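PDB 1G0D: protein-glutamine gamma-glutamyltransferase 2 from Pagrus major, which probably catalyses the calcium-dependent joining of peptide-bound glutamine to primary amines, including lysine side chains, and so cross-links or aminates proteins. Local coordinates for residues Asn18-Arg23 and Leu32-Gln38; Leu58-Lys64 and Val104-Leu110; Leu506-Ala510 and Glu540-Leu544. One frame throughout, in Å; residues are numbered along the deposited sequence.

How the contacts relate
Following the chain from the N terminus, contact 1 closes first: strand 33-35, at the edge of a mixed sheet, returns across a loop of eight residues to helix 15-21 and the turn after it. Contact 2 opens later and closes a longer excursion, pairing strands 55-62 and 106-115 of that same sheet. The two centres lie about 15 Å apart, and both contacts belong to the N-terminal domain. Contact 3 lies about 61 and 66 Å from them, centre to centre, on the opposite side of the chain's centre, where it joins two facing sheets. The three loops follow one another in series; none encloses or crosses another.

Contact 1 of 3, residues Asn18-Arg23 and Leu32-Gln38; sequences NNLAHR and LIVRRGQ
The imidazole of His22 is sandwiched between Val34 and Gln38. CG2 of Val34 sits 3.8 Å from the ring centroid, almost on the normal, in a CH-pi contact, while the amide of Gln38 stacks on the opposite face with its plane turned only 12° from that of the ring; Gln38 O lies at the ring edge, in plane. His22 is the first residue beyond helix 15-21, which ends in a Schellman motif with Arg23, at positive phi, as its C' residue. The contact thus fastens a helix terminus to edge strand 33-35 of the N-terminal beta-sandwich domain. Gln38, which closes a type II turn begun at Arg35, reaches the helix end with an extended chain, CG anti to the backbone N (chi1 -174°). Its NE2 gives a 2.8 Å bond to Ala21 O, which lies in the amide plane although the donor stands well above the plane of that carbonyl. The guanidinium of Arg35 meets the two carbonyls at the end of the helix edge-on: NE bonds to His22 O at 2.7 Å, nearly along the C=O axis, and NH2 to Arg23 O at 2.8 Å, both acceptors in the guanidinium plane. A leucine in place of Arg35 would probably leave these two carbonyls without their side-chain donors and the helix end at His22-Arg23 freer to shift. Further back along the helix, Asn19 OD1 accepts a hydrogen bond from Ile33 N at 3.0 Å, while its ND2 is held by the backbone oxygens of Asp28 and Arg31. Beside it, Leu32 CD1 packs against CB of Asn18, whose amide nitrogen bonds to Ser41 O. A water links two side chains, donating to Gln38 OE1 and accepting from Arg23 NH1, each at 2.7 Å.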
loop_
_atom_site.group_PDB
_atom_site.type_symbol
_atom_site.label_atom_id
_atom_site.label_comp_id
_atom_site.label_asym_id
_atom_site.label_seq_id
_atom_site.Cartn_x
_atom_site.Cartn_y
_atom_site.Cartn_z
ATOM N N ASN A 18 -18.082 -25.212 -2.176
ATOM C CA ASN A 18 -17.101 -24.808 -3.178
ATOM C C ASN A 18 -16.287 -23.658 -2.632
ATOM O O ASN A 18 -15.058 -23.650 -2.743
ATOM C CB ASN A 18 -17.805 -24.391 -4.468
ATOM C CG ASN A 18 -18.318 -25.599 -5.276
ATOM O OD1 ASN A 18 -17.622 -26.587 -5.422
ATOM N ND2 ASN A 18 -19.519 -25.506 -5.803
ATOM N N ASN A 19 -16.972 -22.699 -2.014
ATOM C CA ASN A 19 -16.332 -21.515 -1.452
ATOM C C ASN A 19 -15.354 -21.845 -0.347
ATOM O O ASN A 19 -14.374 -21.119 -0.165
ATOM C CB ASN A 19 -17.374 -20.542 -0.929
ATOM C CG ASN A 19 -18.107 -19.824 -2.052
ATOM O OD1 ASN A 19 -18.058 -20.245 -3.204
ATOM N ND2 ASN A 19 -18.793 -18.722 -1.714
ATOM N N LEU A 20 -15.614 -22.932 0.389
ATOM C CA LEU A 20 -14.717 -23.345 1.466
ATOM C C LEU A 20 -13.460 -23.883 0.816
ATOM O O LEU A 20 -12.351 -23.548 1.232
ATOM C CB LEU A 20 -15.335 -24.445 2.338
ATOM C CG LEU A 20 -15.158 -24.389 3.883
ATOM C CD1 LEU A 20 -14.887 -25.791 4.410
ATOM C CD2 LEU A 20 -14.048 -23.425 4.337
ATOM N N ALA A 21 -13.646 -24.687 -0.224
ATOM C CA ALA A 21 -12.544 -25.293 -0.940
ATOM C C ALA A 21 -11.698 -24.300 -1.742
ATOM O O ALA A 21 -10.520 -24.530 -2.013
ATOM C CB ALA A 21 -13.088 -26.376 -1.867
ATOM N N HIS A 22 -12.304 -23.198 -2.136
ATOM C CA HIS A 22 -11.571 -22.244 -2.915
ATOM C C HIS A 22 -11.057 -21.059 -2.106
ATOM O O HIS A 22 -10.555 -20.090 -2.673
ATOM C CB HIS A 22 -12.437 -21.783 -4.082
ATOM C CG HIS A 22 -12.700 -22.856 -5.095
ATOM N ND1 HIS A 22 -12.052 -22.908 -6.309
ATOM C CD2 HIS A 22 -13.546 -23.911 -5.084
ATOM C CE1 HIS A 22 -12.483 -23.946 -7.001
ATOM N NE2 HIS A 22 -13.392 -24.572 -6.281
ATOM N N ARG A 23 -11.167 -21.126 -0.786
ATOM C CA ARG A 23 -10.689 -20.030 0.055
ATOM C C ARG A 23 -11.321 -18.699 -0.333
ATOM O O ARG A 23 -10.621 -17.672 -0.424
ATOM C CB ARG A 23 -9.169 -19.900 -0.058
ATOM C CG ARG A 23 -8.466 -21.227 -0.209
ATOM C CD ARG A 23 -6.982 -21.050 -0.352
ATOM N NE ARG A 23 -6.218 -22.211 0.115
ATOM C CZ ARG A 23 -5.919 -23.283 -0.632
ATOM N NH1 ARG A 23 -6.314 -23.383 -1.906
ATOM N NH2 ARG A 23 -5.163 -24.241 -0.118
ATOM N N LEU A 32 -21.659 -18.395 -5.242
ATOM C CA LEU A 32 -20.487 -19.135 -5.678
ATOM C C LEU A 32 -19.348 -18.245 -6.133
ATOM O O LEU A 32 -19.455 -17.569 -7.142
ATOM C CB LEU A 32 -20.872 -20.097 -6.811
ATOM C CG LEU A 32 -19.807 -21.039 -7.393
ATOM C CD1 LEU A 32 -19.319 -22.046 -6.362
ATOM C CD2 LEU A 32 -20.405 -21.782 -8.563
ATOM N N ILE A 33 -18.263 -18.226 -5.357
ATOM C CA ILE A 33 -17.059 -17.463 -5.679
ATOM C C ILE A 33 -15.920 -18.499 -5.710
ATOM O O ILE A 33 -15.506 -19.052 -4.695
ATOM C CB ILE A 33 -16.780 -16.411 -4.638
ATOM C CG1 ILE A 33 -18.041 -15.585 -4.404
ATOM C CG2 ILE A 33 -15.609 -15.588 -5.104
ATOM C CD1 ILE A 33 -18.005 -14.730 -3.183
ATOM N N VAL A 34 -15.404 -18.709 -6.904
ATOM C CA VAL A 34 -14.419 -19.732 -7.202
ATOM C C VAL A 34 -13.027 -19.209 -7.627
ATOM O O VAL A 34 -12.925 -18.069 -8.022
ATOM C CB VAL A 34 -15.149 -20.570 -8.297
ATOM C CG1 VAL A 34 -14.304 -20.751 -9.559
ATOM C CG2 VAL A 34 -15.703 -21.834 -7.665
ATOM N N ARG A 35 -11.958 -20.006 -7.527
ATOM C CA ARG A 35 -10.611 -19.578 -7.991
ATOM C C ARG A 35 -10.243 -20.457 -9.218
ATOM O O ARG A 35 -10.687 -21.596 -9.302
ATOM C CB ARG A 35 -9.571 -19.727 -6.878
ATOM C CG ARG A 35 -9.954 -18.962 -5.620
ATOM C CD ARG A 35 -8.784 -18.733 -4.685
ATOM N NE ARG A 35 -9.169 -17.913 -3.535
ATOM C CZ ARG A 35 -8.841 -16.622 -3.338
ATOM N NH1 ARG A 35 -8.125 -15.936 -4.224
ATOM N NH2 ARG A 35 -9.207 -16.015 -2.216
ATOM N N ARG A 36 -9.459 -19.940 -10.165
ATOM C CA ARG A 36 -9.117 -20.674 -11.399
ATOM C C ARG A 36 -8.154 -21.840 -11.328
ATOM O O ARG A 36 -7.301 -21.895 -10.467
ATOM C CB ARG A 36 -8.608 -19.702 -12.469
ATOM C CG ARG A 36 -7.227 -19.206 -12.250
ATOM C CD ARG A 36 -6.967 -17.890 -13.013
ATOM N NE ARG A 36 -5.529 -17.563 -13.058
ATOM C CZ ARG A 36 -4.965 -16.726 -13.931
ATOM N NH1 ARG A 36 -5.698 -16.113 -14.842
ATOM N NH2 ARG A 36 -3.649 -16.550 -13.941
ATOM N N GLY A 37 -8.295 -22.774 -12.255
ATOM C CA GLY A 37 -7.412 -23.922 -12.283
ATOM C C GLY A 37 -7.790 -25.003 -11.288
ATOM O O GLY A 37 -7.138 -26.046 -11.229
ATOM N N GLN A 38 -8.848 -24.751 -10.515
ATOM C CA GLN A 38 -9.360 -25.660 -9.481
ATOM C C GLN A 38 -10.836 -25.976 -9.797
ATOM O O GLN A 38 -11.656 -25.079 -9.976
ATOM C CB GLN A 38 -9.232 -24.970 -8.123
ATOM C CG GLN A 38 -9.574 -25.824 -6.933
ATOM C CD GLN A 38 -9.443 -25.075 -5.620
ATOM O OE1 GLN A 38 -8.541 -24.258 -5.464
ATOM N NE2 GLN A 38 -10.353 -25.347 -4.666
HETATM O O HOH W 1 -7.433 -22.239 -4.120
#

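Contact 2 of 3, residues Leu58-Lys64 and Val104-Leu110; sequences LVLHLGK and VIGHYRL
Leu62 lies across the ring of Tyr108, its CG 3.7 Å from the ring centroid and over the face, displaced toward the CE2 side. From there the leucine splits: CD1 meets Val104 CG1 at 3.4 Å, and CD2 runs on to the backbone oxygen of His107. On the same face of the sheet Leu60 places CB beside Tyr108 CD2 and CD2 against Leu110 CD2, 3.7 Å away, the two leucines meeting at a slant. Phe130 of strand 121-133 extends this apolar layer, touching both Tyr108 and Leu60.

The backbones beneath are neighbouring antiparallel strands, 55-62 and 106-115, in the mixed sheet of the N-terminal beta-sandwich domain. His61 and Arg109 form a hydrogen-bonded pair, with His61 N to Arg109 O at 3.0 Å and Arg109 N to His61 O at 2.9 Å; Leu60 and Leu110 form the adjoining non-hydrogen-bonded pair. His61 O also receives a CA-H...O contact from Tyr108. Gly106 has no room for a side chain, since a CB would run into Leu62 CD2 and, at these backbone angles (phi 155°), into the preceding carbonyl oxygen.

Toward the polar edge, on the face opposite the leucines, the His61 ring is turned so that ND1 bonds to Asp66. The Arg109 chain bends at chi2 (103°) and again at chi3, which carries its guanidinium back over the partner strand, one face above His61 O. Its NH2 makes a weak, bent bond of 2.7 Å to Gly63 O, where strand 55-62 has given way to loop, and its NH1 donates to a water that also accepts from Gly63 N.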
loop_
_atom_site.group_PDB
_atom_site.type_symbol
_atom_site.label_atom_id
_atom_site.label_comp_id
_atom_site.label_asym_id
_atom_site.label_seq_id
_atom_site.Cartn_x
_atom_site.Cartn_y
_atom_site.Cartn_z
ATOM N N LEU A 58 -22.999 -27.168 -21.916
ATOM C CA LEU A 58 -22.688 -26.048 -21.017
ATOM C C LEU A 58 -21.966 -24.899 -21.705
ATOM O O LEU A 58 -20.934 -25.099 -22.349
ATOM C CB LEU A 58 -21.814 -26.524 -19.841
ATOM C CG LEU A 58 -22.505 -26.897 -18.525
ATOM C CD1 LEU A 58 -23.361 -28.116 -18.785
ATOM C CD2 LEU A 58 -21.492 -27.173 -17.417
ATOM N N VAL A 59 -22.509 -23.696 -21.575
ATOM C CA VAL A 59 -21.834 -22.546 -22.146
ATOM C C VAL A 59 -21.757 -21.404 -21.143
ATOM O O VAL A 59 -22.715 -21.114 -20.428
ATOM C CB VAL A 59 -22.474 -22.107 -23.482
ATOM C CG1 VAL A 59 -23.846 -22.630 -23.572
ATOM C CG2 VAL A 59 -22.415 -20.605 -23.640
ATOM N N LEU A 60 -20.581 -20.785 -21.096
ATOM C CA LEU A 60 -20.294 -19.696 -20.190
ATOM C C LEU A 60 -20.385 -18.328 -20.842
ATOM O O LEU A 60 -20.039 -18.167 -21.998
ATOM C CB LEU A 60 -18.891 -19.884 -19.647
ATOM C CG LEU A 60 -18.573 -21.075 -18.748
ATOM C CD1 LEU A 60 -17.088 -21.296 -18.737
ATOM C CD2 LEU A 60 -19.050 -20.789 -17.342
ATOM N N HIS A 61 -20.835 -17.330 -20.097
ATOM C CA HIS A 61 -20.946 -15.971 -20.639
ATOM C C HIS A 61 -20.248 -14.990 -19.718
ATOM O O HIS A 61 -20.452 -14.988 -18.500
ATOM C CB HIS A 61 -22.409 -15.538 -20.804
ATOM C CG HIS A 61 -23.237 -16.507 -21.585
ATOM N ND1 HIS A 61 -23.364 -16.438 -22.957
ATOM C CD2 HIS A 61 -23.906 -17.623 -21.205
ATOM C CE1 HIS A 61 -24.064 -17.469 -23.388
ATOM N NE2 HIS A 61 -24.407 -18.204 -22.343
ATOM N N LEU A 62 -19.424 -14.153 -20.329
ATOM C CA LEU A 62 -18.650 -13.133 -19.626
ATOM C C LEU A 62 -18.938 -11.756 -20.258
ATOM O O LEU A 62 -19.033 -11.637 -21.483
ATOM C CB LEU A 62 -17.144 -13.447 -19.752
ATOM C CG LEU A 62 -16.270 -13.784 -18.530
ATOM C CD1 LEU A 62 -14.828 -13.511 -18.877
ATOM C CD2 LEU A 62 -16.674 -12.974 -17.309
ATOM N N GLY A 63 -19.081 -10.722 -19.435
ATOM C CA GLY A 63 -19.311 -9.403 -19.987
ATOM C C GLY A 63 -20.757 -9.028 -19.969
ATOM O O GLY A 63 -21.618 -9.892 -20.166
ATOM N N LYS A 64 -21.007 -7.736 -19.745
ATOM C CA LYS A 64 -22.367 -7.170 -19.658
ATOM C C LYS A 64 -23.127 -7.285 -20.956
ATOM O O LYS A 64 -24.329 -7.093 -20.981
ATOM C CB LYS A 64 -22.332 -5.691 -19.240
ATOM C CG LYS A 64 -22.413 -5.449 -17.714
ATOM C CD LYS A 64 -21.225 -6.113 -16.944
ATOM C CE LYS A 64 -20.235 -5.109 -16.304
ATOM N NZ LYS A 64 -18.815 -5.622 -16.359
ATOM N N VAL A 104 -10.052 -16.411 -17.439
ATOM C CA VAL A 104 -10.299 -14.982 -17.291
ATOM C C VAL A 104 -11.048 -14.771 -15.982
ATOM O O VAL A 104 -12.065 -15.407 -15.747
ATOM C CB VAL A 104 -11.192 -14.446 -18.439
ATOM C CG1 VAL A 104 -11.550 -13.022 -18.174
ATOM C CG2 VAL A 104 -10.463 -14.522 -19.753
ATOM N N ILE A 105 -10.537 -13.909 -15.103
ATOM C CA ILE A 105 -11.248 -13.646 -13.854
ATOM C C ILE A 105 -12.478 -12.786 -14.186
ATOM O O ILE A 105 -12.474 -12.018 -15.150
ATOM C CB ILE A 105 -10.333 -12.939 -12.803
ATOM C CG1 ILE A 105 -9.912 -11.570 -13.279
ATOM C CG2 ILE A 105 -9.048 -13.725 -12.616
ATOM C CD1 ILE A 105 -9.412 -10.726 -12.127
ATOM N N GLY A 106 -13.543 -12.921 -13.417
ATOM C CA GLY A 106 -14.705 -12.123 -13.731
ATOM C C GLY A 106 -15.976 -12.741 -13.238
ATOM O O GLY A 106 -15.950 -13.771 -12.558
ATOM N N HIS A 107 -17.094 -12.109 -13.570
ATOM C CA HIS A 107 -18.396 -12.609 -13.159
ATOM C C HIS A 107 -19.011 -13.355 -14.313
ATOM O O HIS A 107 -19.476 -12.733 -15.249
ATOM C CB HIS A 107 -19.299 -11.447 -12.779
ATOM C CG HIS A 107 -20.555 -11.864 -12.086
ATOM N ND1 HIS A 107 -21.734 -11.166 -12.205
ATOM C CD2 HIS A 107 -20.820 -12.919 -11.283
ATOM C CE1 HIS A 107 -22.672 -11.776 -11.511
ATOM N NE2 HIS A 107 -22.144 -12.842 -10.942
ATOM N N TYR A 108 -19.019 -14.682 -14.229
ATOM C CA TYR A 108 -19.553 -15.530 -15.281
ATOM C C TYR A 108 -21.010 -15.839 -15.053
ATOM O O TYR A 108 -21.480 -15.801 -13.925
ATOM C CB TYR A 108 -18.808 -16.860 -15.304
ATOM C CG TYR A 108 -17.397 -16.789 -15.826
ATOM C CD1 TYR A 108 -16.346 -16.399 -14.986
ATOM C CD2 TYR A 108 -17.097 -17.149 -17.135
ATOM C CE1 TYR A 108 -15.018 -16.377 -15.430
ATOM C CE2 TYR A 108 -15.773 -17.130 -17.594
ATOM C CZ TYR A 108 -14.736 -16.745 -16.723
ATOM O OH TYR A 108 -13.414 -16.750 -17.123
ATOM N N ARG A 109 -21.731 -16.156 -16.121
ATOM C CA ARG A 109 -23.125 -16.534 -15.974
ATOM C C ARG A 109 -23.171 -17.842 -16.704
ATOM O O ARG A 109 -22.809 -17.907 -17.866
ATOM C CB ARG A 109 -24.074 -15.515 -16.611
ATOM C CG ARG A 109 -24.842 -14.629 -15.557
ATOM C CD ARG A 109 -24.281 -13.172 -15.383
ATOM N NE ARG A 109 -24.000 -12.542 -16.684
ATOM C CZ ARG A 109 -22.947 -11.767 -16.969
ATOM N NH1 ARG A 109 -22.035 -11.486 -16.040
ATOM N NH2 ARG A 109 -22.768 -11.334 -18.218
ATOM N N LEU A 110 -23.590 -18.891 -16.001
ATOM C CA LEU A 110 -23.638 -20.244 -16.555
ATOM C C LEU A 110 -24.962 -20.710 -17.102
ATOM O O LEU A 110 -25.963 -20.767 -16.385
ATOM C CB LEU A 110 -23.207 -21.273 -15.502
ATOM C CG LEU A 110 -22.403 -22.531 -15.894
ATOM C CD1 LEU A 110 -23.056 -23.758 -15.339
ATOM C CD2 LEU A 110 -22.294 -22.657 -17.359
HETATM O O HOH W 2 -19.367 -9.681 -16.559
#

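Contact 3 of 3, residues Leu506-Ala510 and Glu540-Leu544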
loop_
_atom_site.group_PDB
_atom_site.type_symbol
_atom_site.label_atom_id
_atom_site.label_comp_id
_atom_site.label_asym_id
_atom_site.label_seq_id
_atom_site.Cartn_x
_atom_site.Cartn_y
_atom_site.Cartn_z
ATOM N N LEU A 506 30.040 26.490 12.268
ATOM C CA LEU A 506 28.923 25.590 12.405
ATOM C C LEU A 506 27.561 26.244 12.214
ATOM O O LEU A 506 27.059 26.932 13.101
ATOM C CB LEU A 506 29.016 24.963 13.793
ATOM C CG LEU A 506 28.319 23.686 14.264
ATOM C CD1 LEU A 506 27.302 24.040 15.337
ATOM C CD2 LEU A 506 27.685 22.964 13.119
ATOM N N THR A 507 26.946 26.012 11.065
ATOM C CA THR A 507 25.616 26.551 10.799
ATOM C C THR A 507 24.521 25.512 11.079
ATOM O O THR A 507 24.608 24.381 10.616
ATOM C CB THR A 507 25.488 26.956 9.336
ATOM O OG1 THR A 507 26.592 27.794 8.967
ATOM C CG2 THR A 507 24.161 27.664 9.105
ATOM N N MET A 508 23.485 25.893 11.815
ATOM C CA MET A 508 22.382 24.980 12.115
ATOM C C MET A 508 21.036 25.623 11.832
ATOM O O MET A 508 20.829 26.791 12.142
ATOM C CB MET A 508 22.407 24.580 13.576
ATOM C CG MET A 508 23.767 24.434 14.138
ATOM S SD MET A 508 23.533 24.413 15.908
ATOM C CE MET A 508 24.782 25.601 16.468
ATOM N N LEU A 509 20.122 24.879 11.221
ATOM C CA LEU A 509 18.784 25.402 10.943
ATOM C C LEU A 509 17.770 24.364 11.323
ATOM O O LEU A 509 18.038 23.180 11.287
ATOM C CB LEU A 509 18.534 25.669 9.466
ATOM C CG LEU A 509 19.471 26.160 8.370
ATOM C CD1 LEU A 509 20.652 25.211 8.136
ATOM C CD2 LEU A 509 18.594 26.276 7.099
ATOM N N ALA A 510 16.573 24.806 11.633
ATOM C CA ALA A 510 15.521 23.891 11.978
ATOM C C ALA A 510 14.290 24.469 11.289
ATOM O O ALA A 510 13.866 25.589 11.596
ATOM C CB ALA A 510 15.359 23.861 13.464
ATOM N N GLU A 540 26.643 21.300 20.629
ATOM C CA GLU A 540 25.836 22.513 20.638
ATOM C C GLU A 540 24.386 22.096 20.679
ATOM O O GLU A 540 24.010 21.051 20.147
ATOM C CB GLU A 540 26.079 23.350 19.385
ATOM C CG GLU A 540 27.113 24.439 19.567
ATOM C CD GLU A 540 26.519 25.724 20.089
ATOM O OE1 GLU A 540 26.477 25.883 21.326
ATOM O OE2 GLU A 540 26.095 26.568 19.267
ATOM N N VAL A 541 23.572 22.910 21.328
ATOM C CA VAL A 541 22.153 22.637 21.457
ATOM C C VAL A 541 21.257 23.673 20.768
ATOM O O VAL A 541 21.576 24.865 20.676
ATOM C CB VAL A 541 21.763 22.561 22.952
ATOM C CG1 VAL A 541 20.266 22.457 23.097
ATOM C CG2 VAL A 541 22.451 21.374 23.596
ATOM N N MET A 542 20.132 23.197 20.256
ATOM C CA MET A 542 19.175 24.068 19.616
ATOM C C MET A 542 17.870 23.755 20.286
ATOM O O MET A 542 17.415 22.627 20.244
ATOM C CB MET A 542 19.092 23.752 18.132
ATOM C CG MET A 542 18.023 24.527 17.369
ATOM S SD MET A 542 18.226 24.318 15.573
ATOM C CE MET A 542 19.693 23.216 15.521
ATOM N N ARG A 543 17.266 24.743 20.923
ATOM C CA ARG A 543 16.012 24.482 21.590
ATOM C C ARG A 543 14.844 24.918 20.771
ATOM O O ARG A 543 14.675 26.107 20.507
ATOM C CB ARG A 543 15.953 25.181 22.936
ATOM C CG ARG A 543 14.644 24.961 23.674
ATOM C CD ARG A 543 14.839 25.064 25.177
ATOM N NE ARG A 543 13.611 24.749 25.894
ATOM C CZ ARG A 543 13.349 23.567 26.450
ATOM N NH1 ARG A 543 14.231 22.576 26.372
ATOM N NH2 ARG A 543 12.202 23.377 27.095
ATOM N N LEU A 544 14.048 23.937 20.354
ATOM C CA LEU A 544 12.846 24.186 19.575
ATOM C C LEU A 544 11.691 24.275 20.585
ATOM O O LEU A 544 11.671 23.508 21.553
ATOM C CB LEU A 544 12.642 23.038 18.592
ATOM C CG LEU A 544 13.422 23.047 17.275
ATOM C CD1 LEU A 544 13.416 24.414 16.645
ATOM C CD2 LEU A 544 14.814 22.619 17.541
#
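Strands 506-510 and 540-544 run in nearly the same direction, 21° apart, with their axes 9.1 Å from each other at closest approach and no hydrogen bond between them. Side chains fill the interval. The thioether of Met542 spans the gap: CG is anti to the backbone N (chi1 175°) and the chain turns sharply at its last torsion, so that SD meets Ala510 CB at 3.6 Å while CE swings alongside Met508 CB, also at 3.6 Å. The two methionine chains lie alongside, running opposite ways. Small Ala510 accepts a second neighbour, Leu544 CD1, at 3.8 Å. At the other end the Met508 chain meets that of Glu540 roughly perpendicularly, and its CE methyl lies 3.2 Å from Glu540 OE2; that carboxylate oxygen forms a salt bridge with Lys526. Val492 of strand 488-496 also packs on Met508, and Val561 of strand 558-566 on Met542. The Leu544 side chain is about 6 Å from that of Ile580, probably a GTP-site residue, as in relatives. Strands 502-513 and 536-544 belong to different sheets, and their meeting through inward-pointing side chains is face-to-face sheet packing, consistent with the first C-terminal beta-barrel domain of transglutaminases.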